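Local coordinates for protein putative branched-chain amino acid ABC transporter (Chromobacterium violaceum, PDB 4PYR) that probably acts as a periplasmic-binding-protein-like lipoprotein that regulates an enzyme, and holds a glutathione molecule between its two lobes, at residues Arg122-Leu127 with Gln173-Ala178; Arg111-Leu116 with Pro198-Ser203; Arg188-Leu193 with Pro212-Val217; Leu104-Glu109 with Gln136-Ala141; Leu126-Gly131 with Met157-Asn162. All coordinates share one frame; numbering follows the deposited sequence. Where two conformers were deposited one is given.

Interaction 1: residues Arg122-Leu127 with Gln173-Ala178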
# COMPACT_ATOMS: atom_id res chain seq x y z
N ARG A 122 -3.80 11.64 21.30
CA ARG A 122 -5.22 11.32 21.38
C ARG A 122 -5.33 10.25 22.44
O ARG A 122 -4.86 9.16 22.25
CB ARG A 122 -5.76 10.81 20.05
CG ARG A 122 -5.51 11.76 18.89
CD ARG A 122 -5.71 13.21 19.29
NE ARG A 122 -5.58 14.07 18.12
CZ ARG A 122 -5.62 15.39 18.16
NH1 ARG A 122 -5.80 16.01 19.31
NH2 ARG A 122 -5.48 16.08 17.04
N ALA A 123 -5.93 10.59 23.57
CA ALA A 123 -6.00 9.66 24.70
C ALA A 123 -7.22 8.74 24.68
O ALA A 123 -7.19 7.66 25.27
CB ALA A 123 -5.98 10.43 26.00
N ALA A 124 -8.28 9.19 24.05
CA ALA A 124 -9.55 8.48 24.09
C ALA A 124 -10.25 8.58 22.73
O ALA A 124 -11.32 9.17 22.62
CB ALA A 124 -10.41 9.01 25.22
N PRO A 125 -9.64 8.04 21.69
CA PRO A 125 -10.30 8.11 20.40
C PRO A 125 -11.44 7.12 20.30
O PRO A 125 -11.48 6.11 21.00
CB PRO A 125 -9.21 7.71 19.43
CG PRO A 125 -8.35 6.77 20.24
CD PRO A 125 -8.32 7.38 21.59
N LEU A 126 -12.38 7.43 19.41
CA LEU A 126 -13.41 6.50 19.02
C LEU A 126 -13.12 5.98 17.64
O LEU A 126 -12.99 6.75 16.69
CB LEU A 126 -14.76 7.21 19.00
CG LEU A 126 -15.94 6.36 18.53
CD1 LEU A 126 -16.23 5.22 19.50
CD2 LEU A 126 -17.20 7.18 18.25
N LEU A 127 -12.99 4.66 17.51
CA LEU A 127 -12.81 3.99 16.23
C LEU A 127 -14.17 3.65 15.66
O LEU A 127 -14.97 2.93 16.32
CB LEU A 127 -11.96 2.72 16.39
CG LEU A 127 -11.82 1.78 15.20
CD1 LEU A 127 -11.05 2.43 14.06
CD2 LEU A 127 -11.09 0.52 15.64
N GLN A 173 -17.74 12.15 23.61
CA GLN A 173 -16.92 11.84 24.77
C GLN A 173 -15.46 11.56 24.39
O GLN A 173 -14.62 11.31 25.26
CB GLN A 173 -17.47 10.62 25.48
CG GLN A 173 -18.94 10.70 25.86
CD GLN A 173 -19.51 9.35 26.22
OE1 GLN A 173 -18.77 8.41 26.50
NE2 GLN A 173 -20.84 9.24 26.23
N ALA A 174 -15.19 11.55 23.09
CA ALA A 174 -13.87 11.20 22.54
C ALA A 174 -13.04 12.44 22.25
O ALA A 174 -13.57 13.53 22.00
CB ALA A 174 -14.06 10.39 21.28
N ASP A 175 -11.72 12.28 22.26
CA ASP A 175 -10.83 13.39 21.88
C ASP A 175 -10.33 13.30 20.42
O ASP A 175 -9.58 14.17 19.96
CB ASP A 175 -9.69 13.61 22.89
CG ASP A 175 -8.67 12.50 22.88
OD1 ASP A 175 -8.94 11.43 22.31
OD2 ASP A 175 -7.56 12.72 23.44
N ALA A 176 -10.78 12.26 19.71
CA ALA A 176 -10.59 12.14 18.27
C ALA A 176 -11.44 11.00 17.75
O ALA A 176 -11.85 10.12 18.52
CB ALA A 176 -9.13 11.89 17.95
N VAL A 177 -11.65 10.99 16.44
CA VAL A 177 -12.35 9.91 15.77
C VAL A 177 -11.45 9.28 14.72
O VAL A 177 -10.87 9.99 13.92
CB VAL A 177 -13.66 10.39 15.15
CG1 VAL A 177 -14.36 9.27 14.40
CG2 VAL A 177 -14.51 10.93 16.25
N ALA A 178 -11.35 7.96 14.72
CA ALA A 178 -10.64 7.22 13.69
C ALA A 178 -11.64 6.53 12.81
O ALA A 178 -12.50 5.84 13.33
CB ALA A 178 -9.74 6.18 14.35
O HOH W 1 -6.08 15.06 22.11
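Asp175 reaches across to the turn ahead of strand 125-129 and grips two successive backbone N-H groups with its carboxylate. From CB the chain turns so that CG sits between the backbone N and the carbonyl carbon (chi1 70°), which carries both oxygens to the turn. Asp175 CG itself lies 3.4 Å from Ala123 N. Asp175 OD2 accepts from Ala123 N at 2.7 Å through its syn lone pair, while Asp175 OD1 takes the N-H of Ala124 N at 2.9 Å from well above the carboxylate plane. The backbone answers in the other direction, since Asp175 N donates to Ala124 O at 3.2 Å. A water joins OD2 to Arg122 NH1, lying at the guanidinium edge. The aliphatic part of Arg122 runs over Ala176, with Arg122 CG 3.7 Å from Ala176 CB, and its NE bonds to Tyr200 OH. Farther along, the strands pair in parallel: Leu126 N donates to Ala176 O at 2.9 Å and Ala178 N to Leu126 O at 2.8 Å. Leu126 CB meets Ala174 CB on one face of the sheet, whereas Leu127 CD1 packs on Ala178 CB on the other, beneath helix 133-150. The carboxylate thus extends the pairing backward, ahead of the first strand bonds. Two N-H donors and a water would together stabilise its negative charge, and the nearby Arg122 would probably favour the ionised form.

Interaction 2: residues Arg111-Leu116 with Pro198-Ser203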
# COMPACT_ATOMS: atom_id res chain seq x y z
N ARG A 111 -2.41 0.24 11.06
CA ARG A 111 -1.48 0.20 12.17
C ARG A 111 -0.79 1.55 12.34
O ARG A 111 -0.66 2.09 13.44
CB ARG A 111 -0.46 -0.89 11.92
CG ARG A 111 -0.99 -2.28 12.14
CD ARG A 111 0.19 -3.24 12.21
NE ARG A 111 0.56 -3.66 10.87
CZ ARG A 111 -0.11 -4.59 10.18
NH1 ARG A 111 -1.15 -5.23 10.71
NH2 ARG A 111 0.28 -4.89 8.95
N GLN A 112 -0.30 2.11 11.24
CA GLN A 112 0.27 3.40 11.30
C GLN A 112 -0.63 4.49 11.80
O GLN A 112 -0.20 5.32 12.58
CB GLN A 112 0.78 3.77 9.95
CG GLN A 112 2.06 3.00 9.66
CD GLN A 112 2.55 3.43 8.32
OE1 GLN A 112 2.89 4.62 8.14
NE2 GLN A 112 2.50 2.52 7.34
N LEU A 113 -1.90 4.45 11.38
CA LEU A 113 -2.81 5.46 11.85
C LEU A 113 -2.95 5.44 13.38
O LEU A 113 -2.99 6.48 14.02
CB LEU A 113 -4.17 5.28 11.20
CG LEU A 113 -5.10 6.47 11.39
CD1 LEU A 113 -4.59 7.66 10.61
CD2 LEU A 113 -6.49 6.03 10.97
N ALA A 114 -2.98 4.25 13.97
CA ALA A 114 -3.00 4.16 15.40
C ALA A 114 -1.75 4.79 15.99
O ALA A 114 -1.85 5.49 16.97
CB ALA A 114 -3.11 2.71 15.84
N ARG A 115 -0.58 4.49 15.42
CA ARG A 115 0.65 5.11 15.88
C ARG A 115 0.66 6.64 15.73
O ARG A 115 1.12 7.34 16.65
CB ARG A 115 1.85 4.44 15.19
CG ARG A 115 1.98 2.97 15.58
CD ARG A 115 3.35 2.40 15.24
NE ARG A 115 3.52 2.19 13.81
CZ ARG A 115 3.23 1.05 13.17
NH1 ARG A 115 2.74 -0.00 13.82
NH2 ARG A 115 3.43 0.97 11.86
N LEU A 116 0.12 7.15 14.62
CA LEU A 116 0.01 8.61 14.39
C LEU A 116 -0.83 9.25 15.46
O LEU A 116 -0.51 10.32 16.01
CB LEU A 116 -0.61 8.95 13.01
CG LEU A 116 -0.96 10.44 12.73
CD1 LEU A 116 0.26 11.33 12.75
CD2 LEU A 116 -1.68 10.55 11.40
N PRO A 198 -11.10 16.27 16.13
CA PRO A 198 -10.16 15.72 15.16
C PRO A 198 -10.62 14.39 14.58
O PRO A 198 -11.02 13.50 15.34
CB PRO A 198 -8.90 15.52 16.00
CG PRO A 198 -9.02 16.44 17.14
CD PRO A 198 -10.48 16.57 17.42
N VAL A 199 -10.57 14.25 13.26
CA VAL A 199 -11.01 13.07 12.56
C VAL A 199 -9.84 12.60 11.69
O VAL A 199 -9.20 13.40 11.02
CB VAL A 199 -12.27 13.33 11.71
CG1 VAL A 199 -12.67 12.08 10.94
CG2 VAL A 199 -13.41 13.82 12.62
N TYR A 200 -9.56 11.30 11.76
CA TYR A 200 -8.48 10.68 11.06
C TYR A 200 -8.94 9.52 10.21
O TYR A 200 -9.90 8.82 10.56
CB TYR A 200 -7.53 10.08 12.09
CG TYR A 200 -6.80 11.06 12.95
CD1 TYR A 200 -7.41 11.69 14.04
CD2 TYR A 200 -5.46 11.36 12.69
CE1 TYR A 200 -6.73 12.57 14.84
CE2 TYR A 200 -4.74 12.21 13.50
CZ TYR A 200 -5.35 12.84 14.57
OH TYR A 200 -4.63 13.70 15.40
N GLY A 201 -8.26 9.27 9.11
CA GLY A 201 -8.49 8.09 8.30
C GLY A 201 -7.19 7.63 7.61
O GLY A 201 -6.16 8.28 7.70
N THR A 202 -7.31 6.53 6.90
CA THR A 202 -6.28 6.03 6.04
C THR A 202 -6.51 6.52 4.62
O THR A 202 -7.41 7.32 4.37
CB THR A 202 -6.20 4.49 6.05
OG1 THR A 202 -7.41 3.95 5.49
CG2 THR A 202 -6.09 3.99 7.42
N SER A 203 -5.73 6.01 3.66
CA SER A 203 -5.84 6.43 2.29
C SER A 203 -7.17 5.98 1.68
O SER A 203 -7.46 6.38 0.59
CB SER A 203 -4.67 5.89 1.46
OG SER A 203 -4.72 4.49 1.27
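Helix 106-119 packs on one face of the parallel part of the mixed sheet, an alpha/beta layer of the kind found in periplasmic-binding-protein folds, and here it meets strand 199-201. The short segments run roughly antiparallel, at 151°, with their axes 9.4 Å apart. No hydrogen bond joins them; two leucines one helical turn apart make the contact. Leu113 sets both branches on the backbone after Tyr200. Leu113 CD1 lies 3.4 Å from Gly201 O and also reaches the CB of Tyr200. The other methyl, Leu113 CD2, is 3.8 Å from Gly201 C and touches Thr202 CG2. With CG anti to the backbone N (chi1 -167°), both methyls of Leu113 are laid on the backbone of Gly201. Leu116 comes to the Tyr200 ring at its edge rather than over a face. The ring's far end is fixed elsewhere, for Tyr200 OH bonds to Asp120 OD2 and to Arg122 NE, so both polar partners come from the chain just beyond the helix. Thr202 also touches Leu138 of helix 133-150. At the ring edge, Leu116 CD2 sits 4.1 Å from both Tyr200 CD2 and Tyr200 CE2.

Interaction 3: residues Arg188-Leu193 with Pro212-Val217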
# COMPACT_ATOMS: atom_id res chain seq x y z
N ARG A 188 -20.72 11.45 5.15
CA ARG A 188 -21.95 11.68 5.94
C ARG A 188 -21.65 11.84 7.43
O ARG A 188 -22.21 12.74 8.10
CB ARG A 188 -22.99 10.58 5.70
CG ARG A 188 -24.20 10.68 6.61
CD ARG A 188 -24.98 9.37 6.69
NE ARG A 188 -26.24 9.65 7.35
CZ ARG A 188 -27.20 8.76 7.62
NH1 ARG A 188 -27.01 7.48 7.34
NH2 ARG A 188 -28.29 9.15 8.23
N LEU A 189 -20.75 10.99 7.96
CA LEU A 189 -20.48 11.09 9.37
C LEU A 189 -19.72 12.41 9.70
O LEU A 189 -20.02 13.12 10.68
CB LEU A 189 -19.60 9.90 9.78
CG LEU A 189 -19.17 9.86 11.24
CD1 LEU A 189 -20.38 10.05 12.14
CD2 LEU A 189 -18.46 8.55 11.52
N LYS A 190 -18.74 12.77 8.86
CA LYS A 190 -17.99 14.00 9.09
C LYS A 190 -18.92 15.21 9.18
O LYS A 190 -18.75 16.05 10.07
CB LYS A 190 -16.91 14.18 8.00
CG LYS A 190 -15.96 15.38 8.16
CD LYS A 190 -15.15 15.35 9.45
CE LYS A 190 -14.16 16.52 9.54
NZ LYS A 190 -14.80 17.76 9.97
N SER A 191 -19.96 15.23 8.33
CA SER A 191 -20.93 16.31 8.33
C SER A 191 -21.82 16.35 9.60
O SER A 191 -22.35 17.40 9.95
CB SER A 191 -21.82 16.20 7.10
OG SER A 191 -21.08 16.45 5.91
N ALA A 192 -21.96 15.20 10.26
CA ALA A 192 -22.75 15.12 11.50
C ALA A 192 -21.95 15.38 12.77
O ALA A 192 -22.52 15.71 13.82
CB ALA A 192 -23.38 13.75 11.57
N LEU A 193 -20.64 15.15 12.72
CA LEU A 193 -19.83 15.25 13.90
C LEU A 193 -19.66 16.69 14.26
O LEU A 193 -19.77 17.58 13.40
CB LEU A 193 -18.44 14.67 13.64
CG LEU A 193 -18.39 13.14 13.58
CD1 LEU A 193 -16.99 12.72 13.17
CD2 LEU A 193 -18.75 12.54 14.94
N PRO A 212 -15.41 17.95 -0.63
CA PRO A 212 -15.54 19.03 0.36
C PRO A 212 -16.06 18.63 1.73
O PRO A 212 -15.73 19.29 2.72
CB PRO A 212 -16.54 20.00 -0.29
CG PRO A 212 -17.29 19.16 -1.25
CD PRO A 212 -16.37 18.08 -1.73
N GLU A 213 -16.83 17.52 1.80
CA GLU A 213 -17.33 17.06 3.13
C GLU A 213 -16.26 16.48 4.02
O GLU A 213 -16.44 16.45 5.23
CB GLU A 213 -18.46 16.03 3.03
CG GLU A 213 -19.75 16.64 2.48
CD GLU A 213 -19.63 16.96 1.01
OE1 GLU A 213 -19.00 16.12 0.28
OE2 GLU A 213 -20.11 18.01 0.61
N LEU A 214 -15.13 16.05 3.44
CA LEU A 214 -14.03 15.43 4.23
C LEU A 214 -12.90 16.42 4.55
O LEU A 214 -11.90 16.10 5.11
CB LEU A 214 -13.51 14.21 3.48
CG LEU A 214 -14.47 13.00 3.51
CD1 LEU A 214 -14.12 11.92 2.51
CD2 LEU A 214 -14.74 12.51 4.94
N ALA A 215 -13.09 17.68 4.22
CA ALA A 215 -12.11 18.74 4.48
C ALA A 215 -11.73 18.76 5.94
O ALA A 215 -12.56 18.73 6.84
CB ALA A 215 -12.65 20.09 4.08
N GLY A 216 -10.43 18.79 6.16
CA GLY A 216 -9.92 18.83 7.53
C GLY A 216 -9.63 17.48 8.15
O GLY A 216 -9.01 17.42 9.21
N VAL A 217 -10.06 16.39 7.52
CA VAL A 217 -9.73 15.07 8.02
C VAL A 217 -8.24 14.86 7.84
O VAL A 217 -7.68 15.12 6.77
CB VAL A 217 -10.51 13.99 7.26
CG1 VAL A 217 -10.02 12.59 7.64
CG2 VAL A 217 -12.03 14.14 7.55
O HOH W 2 -15.30 18.58 6.91
O HOH W 3 -12.64 19.58 10.00
O HOH W 4 -18.39 17.85 6.51
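Lys190 lies against the peptide group between Glu213 and Leu214, where the carbonyl oxygen faces the lysine chain: Lys190 CG is 3.2 Å from Glu213 O, and CB approaches the same atom. No aromatic ring or guanidinium takes part, so peptide carbonyls are the flat groups that matter. The lysine leaves the helix with CG anti to the backbone N, then bends at chi2 (61°) and again at chi4. Its aliphatic run slides past Val217 in the opposite direction, with Lys190 CD and Lys190 CE each 3.8 Å from Val217 CG2, and Leu214 CD2 closes on its CB. The ammonium group reaches the loop through water. One water accepts from Lys190 NZ and donates to Glu213 O and Ala215 O; another accepts from Lys190 NZ at 2.8 Å and donates to Ala215 O. A third links Ser191 OG to Glu213 O, which it meets at 2.7 Å. The charged end is thus tied to two carbonyls by water alone, while the methylenes pack on Val217 and on the carbonyl of Glu213. The type II turn from Leu214 to Val217 leads into strand 218-220, and Lys190 and Val217 both touch Val199. The C-terminal end of helix 183-192 is thereby packed between this loop and helix 165-172, where Leu193 meets Leu168.

Interaction 4: residues Leu104-Glu109 with Gln136-Ala141. With GSH (glutathione), chain B.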
# COMPACT_ATOMS: atom_id res chain seq x y z
N LEU A 104 0.31 -2.82 -1.26
CA LEU A 104 -0.42 -1.74 -0.63
C LEU A 104 -1.31 -2.26 0.50
O LEU A 104 -2.36 -1.70 0.76
CB LEU A 104 -1.25 -1.00 -1.70
CG LEU A 104 -0.40 -0.52 -2.87
CD1 LEU A 104 -1.30 0.18 -3.88
CD2 LEU A 104 0.75 0.38 -2.42
N ILE A 105 -0.86 -3.28 1.22
CA ILE A 105 -1.73 -3.92 2.24
C ILE A 105 -2.32 -2.94 3.22
O ILE A 105 -1.61 -2.19 3.91
CB ILE A 105 -1.00 -5.01 3.07
CG1 ILE A 105 0.36 -4.54 3.60
CG2 ILE A 105 -0.87 -6.27 2.27
CD1 ILE A 105 0.88 -5.46 4.68
N VAL A 106 -3.63 -2.97 3.33
CA VAL A 106 -4.33 -1.97 4.09
C VAL A 106 -4.09 -2.00 5.57
O VAL A 106 -4.12 -0.94 6.21
CB VAL A 106 -5.82 -2.05 3.78
CG1 VAL A 106 -5.99 -1.86 2.27
CG2 VAL A 106 -6.43 -3.37 4.30
N GLU A 107 -3.82 -3.19 6.12
CA GLU A 107 -3.59 -3.30 7.55
C GLU A 107 -2.41 -2.44 7.96
O GLU A 107 -2.39 -1.90 9.07
CB GLU A 107 -3.33 -4.76 7.93
CG GLU A 107 -4.60 -5.60 8.09
CD GLU A 107 -5.08 -6.23 6.82
OE1 GLU A 107 -4.53 -5.96 5.73
OE2 GLU A 107 -6.07 -7.01 6.89
N GLY A 108 -1.41 -2.33 7.07
CA GLY A 108 -0.27 -1.49 7.34
C GLY A 108 -0.64 -0.04 7.57
O GLY A 108 -0.11 0.61 8.45
N GLU A 109 -1.62 0.45 6.84
CA GLU A 109 -2.01 1.82 7.02
C GLU A 109 -2.80 1.99 8.33
O GLU A 109 -2.62 2.96 9.07
CB GLU A 109 -2.82 2.29 5.82
CG GLU A 109 -2.03 2.27 4.53
CD GLU A 109 -2.72 2.97 3.38
OE1 GLU A 109 -3.76 3.60 3.65
OE2 GLU A 109 -2.18 2.91 2.25
N GLN A 136 -13.67 -3.44 7.73
CA GLN A 136 -13.59 -4.34 8.91
C GLN A 136 -12.18 -4.80 9.11
O GLN A 136 -11.77 -4.88 10.23
CB GLN A 136 -14.53 -5.53 8.77
CG GLN A 136 -15.98 -5.14 8.67
CD GLN A 136 -16.69 -5.12 9.98
OE1 GLN A 136 -16.13 -4.67 11.01
NE2 GLN A 136 -17.97 -5.56 9.97
N ARG A 137 -11.42 -4.99 8.03
CA ARG A 137 -9.99 -5.33 8.14
C ARG A 137 -9.20 -4.20 8.75
O ARG A 137 -8.33 -4.41 9.60
CB ARG A 137 -9.42 -5.66 6.78
CG ARG A 137 -9.78 -7.06 6.31
CD ARG A 137 -9.30 -7.38 4.89
NE ARG A 137 -7.87 -7.19 4.76
CZ ARG A 137 -7.17 -7.29 3.62
NH1 ARG A 137 -7.77 -7.57 2.47
NH2 ARG A 137 -5.86 -7.08 3.66
N LEU A 138 -9.50 -2.96 8.32
CA LEU A 138 -8.83 -1.80 8.86
C LEU A 138 -9.10 -1.63 10.33
O LEU A 138 -8.24 -1.27 11.13
CB LEU A 138 -9.30 -0.51 8.13
CG LEU A 138 -8.75 -0.35 6.75
CD1 LEU A 138 -9.39 0.83 6.06
CD2 LEU A 138 -7.26 -0.13 6.75
N GLY A 139 -10.35 -1.81 10.71
CA GLY A 139 -10.71 -1.58 12.06
C GLY A 139 -10.02 -2.56 13.01
O GLY A 139 -9.53 -2.13 14.03
N LYS A 140 -10.00 -3.84 12.63
CA LYS A 140 -9.29 -4.86 13.46
C LYS A 140 -7.81 -4.50 13.60
O LYS A 140 -7.26 -4.53 14.73
CB LYS A 140 -9.49 -6.26 12.83
CG LYS A 140 -8.62 -7.38 13.41
CD LYS A 140 -8.95 -7.65 14.85
CE LYS A 140 -8.38 -9.01 15.24
NZ LYS A 140 -8.10 -9.27 16.69
N ALA A 141 -7.17 -4.17 12.48
CA ALA A 141 -5.77 -3.84 12.50
C ALA A 141 -5.48 -2.61 13.34
O ALA A 141 -4.51 -2.56 14.08
CB ALA A 141 -5.24 -3.71 11.09
N1 GSH B . -4.10 -11.20 3.38
CA1 GSH B . -5.31 -10.47 3.07
C1 GSH B . -6.44 -10.81 4.02
O11 GSH B . -6.29 -10.68 5.26
O12 GSH B . -7.54 -11.17 3.53
CB1 GSH B . -5.74 -10.74 1.62
CG1 GSH B . -4.67 -10.42 0.58
CD1 GSH B . -4.36 -8.96 0.57
OE1 GSH B . -4.84 -8.24 1.43
N2 GSH B . -3.56 -8.56 -0.44
CA2 GSH B . -3.11 -7.18 -0.69
C2 GSH B . -3.81 -6.64 -1.90
O2 GSH B . -4.94 -7.13 -1.97
CB2 GSH B . -1.60 -7.16 -0.86
SG2 GSH B . -0.88 -8.56 -0.01
N3 GSH B . -3.31 -5.73 -2.83
CA3 GSH B . -2.07 -4.91 -2.85
C3 GSH B . -1.27 -4.88 -4.15
O31 GSH B . -0.60 -3.85 -4.49
O32 GSH B . -1.29 -5.90 -4.88
O HOH W 5 -4.80 -5.30 1.45
O HOH W 6 -7.15 -6.92 9.55
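Glu107 and Arg137 form a side-on salt bridge at the glutathione pocket. Arg137 NH2 donates to Glu107 OE1 at 2.7 Å through the syn lone pair, and Arg137 NE donates to Glu107 OE2 at 2.8 Å. Both N-H bonds are fairly straight, at 160°, and both acceptors lie near the guanidinium plane, although the two flat groups are turned 30° apart. A bend at chi3 of Arg137 (56°) swings the guanidinium across to the acid and the ligand. This salt bridge is the heart of the tight part of the contact, and apolar groups pack around it. Val106 CG2 covers one guanidinium face, Leu138 CD2 presses within 3.3 Å of Val106 O, and Ala141 CB packs 3.6 Å from Glu107 CG. The opposite guanidinium face carries glutathione, whose C1 lies over its centre. Arg137 NH2 also donates to glutathione OE1 at 2.7 Å, so this one nitrogen serves both the acid and the ligand; the bond from NH1 to the same oxygen is weak. The looser side is bridged by water. One water accepts from Val106 N and donates to glutathione OE1; another donates to Glu107 OE2 and Arg137 O. Glu107 holds the guanidinium in place and would partly offset its charge, consistent with a second-shell role toward the ligand. The contact joins the start of helix 106-119 to the early turns of helix 133-150, with Ala110 of the first helix packing on both Leu138 and Ala141.

Interaction 5: residues Leu126-Gly131 with Met157-Asn162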
# COMPACT_ATOMS: atom_id res chain seq x y z
N LEU A 126 -12.38 7.43 19.41
CA LEU A 126 -13.41 6.50 19.02
C LEU A 126 -13.12 5.98 17.64
O LEU A 126 -12.99 6.75 16.69
CB LEU A 126 -14.76 7.21 19.00
CG LEU A 126 -15.94 6.36 18.53
CD1 LEU A 126 -16.23 5.22 19.50
CD2 LEU A 126 -17.20 7.18 18.25
N LEU A 127 -12.99 4.66 17.51
CA LEU A 127 -12.81 3.99 16.23
C LEU A 127 -14.17 3.65 15.66
O LEU A 127 -14.97 2.93 16.32
CB LEU A 127 -11.96 2.72 16.39
CG LEU A 127 -11.82 1.78 15.20
CD1 LEU A 127 -11.05 2.43 14.06
CD2 LEU A 127 -11.09 0.52 15.64
N VAL A 128 -14.49 4.19 14.48
CA VAL A 128 -15.77 3.92 13.87
C VAL A 128 -15.54 3.03 12.69
O VAL A 128 -14.69 3.34 11.86
CB VAL A 128 -16.42 5.26 13.43
CG1 VAL A 128 -17.69 4.98 12.64
CG2 VAL A 128 -16.63 6.12 14.65
N VAL A 129 -16.26 1.91 12.64
CA VAL A 129 -16.00 0.88 11.63
C VAL A 129 -17.24 0.51 10.79
O VAL A 129 -18.29 0.17 11.34
CB VAL A 129 -15.49 -0.40 12.32
CG1 VAL A 129 -15.07 -1.39 11.26
CG2 VAL A 129 -14.36 -0.09 13.29
N GLY A 130 -17.07 0.60 9.47
CA GLY A 130 -18.12 0.25 8.50
C GLY A 130 -18.32 -1.26 8.43
O GLY A 130 -17.62 -2.05 9.11
N GLY A 131 -19.20 -1.67 7.55
CA GLY A 131 -19.59 -3.06 7.40
C GLY A 131 -19.00 -3.78 6.20
O GLY A 131 -19.23 -4.98 6.03
N MSE A 157 -16.93 1.40 17.67
CA MSE A 157 -18.35 1.38 17.38
C MSE A 157 -18.56 0.99 15.95
O MSE A 157 -18.07 1.71 15.05
CB MSE A 157 -18.93 2.76 17.62
CG MSE A 157 -18.73 3.20 19.07
SE MSE A 157 -20.02 4.61 19.52
CE MSE A 157 -21.66 3.66 18.97
N ALA A 158 -19.53 0.11 15.72
CA ALA A 158 -20.02 -0.19 14.38
C ALA A 158 -20.84 1.00 13.86
O ALA A 158 -21.72 1.48 14.55
CB ALA A 158 -20.92 -1.42 14.43
N PHE A 159 -20.49 1.49 12.68
CA PHE A 159 -21.29 2.56 12.05
C PHE A 159 -22.69 2.08 11.74
O PHE A 159 -22.86 1.00 11.19
CB PHE A 159 -20.60 3.03 10.78
CG PHE A 159 -21.31 4.22 10.15
CD1 PHE A 159 -21.19 5.45 10.73
CD2 PHE A 159 -22.04 4.09 9.00
CE1 PHE A 159 -21.83 6.57 10.19
CE2 PHE A 159 -22.68 5.19 8.46
CZ PHE A 159 -22.56 6.43 9.05
N ASP A 160 -23.70 2.93 12.05
CA ASP A 160 -25.10 2.65 11.84
C ASP A 160 -25.66 3.86 11.09
O ASP A 160 -25.87 4.90 11.68
CB ASP A 160 -25.81 2.46 13.19
CG ASP A 160 -27.20 1.90 13.03
OD1 ASP A 160 -27.86 2.21 12.02
OD2 ASP A 160 -27.61 1.15 13.94
N ALA A 161 -25.79 3.72 9.78
CA ALA A 161 -26.39 4.76 8.91
C ALA A 161 -27.82 5.19 9.27
O ALA A 161 -28.19 6.36 9.03
CB ALA A 161 -26.32 4.28 7.46
N ASN A 162 -28.68 4.30 9.82
CA ASN A 162 -30.07 4.58 10.10
C ASN A 162 -30.33 5.06 11.54
O ASN A 162 -31.45 5.41 11.91
CB ASN A 162 -30.89 3.33 9.81
CG ASN A 162 -30.67 2.83 8.40
OD1 ASN A 162 -30.81 3.60 7.44
ND2 ASN A 162 -30.28 1.57 8.25
O HOH W 7 -20.93 -0.60 10.29
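A beta-alpha-beta crossover, strand 125-129, helix 133-150 and strand 155-158, brings its two parallel strands side by side here, the second at the outer edge of the mixed sheet. Three backbone bonds fix the register. Met157 N donates to Leu127 O at 2.8 Å. Val129 N donates to Met157 O at 3.0 Å, and Phe159 N reaches Val129 O at 2.9 Å, carrying the pairing one residue past the second strand. A water donates to both Val129 O and Phe159 O, and so spans the place where the chains begin to part. Earlier in the strands, the selenomethionine Met157 crosses the end of Leu126, and Ala170 of helix 165-172 touches both. Met157 was modelled in two conformers, and the one described here brings its CG unusually close to Leu126 CD1, so the detail of this packing is doubtful. The side chains on the face holding Val128 and Met157 close under helices 165-172 and 183-192. Phe159 has its CG anti to the backbone N (chi1 -174°), which lays the ring alongside Val128, where it also touches Leu167 and Leu189 of those two helices. The valine methyl lies obliquely to that ring, with Val128 CG1 4.0 Å from both Phe159 CB and Phe159 CD1.

Following the chain from the N terminus, helix 106-119 opens both interaction 4 and interaction 2. Interaction 4 closes first, when helix 133-150 returns to the start of that helix beside glutathione. Strand 125-129 starts interactions 5 and 1, which share Leu126 and Leu127: strand 155-158 closes the first, strand 176-180 the second. Both cross interaction 4 and nest inside the long loop that interaction 2 closes at strand 199-201. Interaction 3 opens on helix 183-192 before that closure and ends beyond it, so the two cross. Strands 155-158, 125-129, 176-180 and 199-201 are thus consecutive in one sheet, tied to helices on its faces.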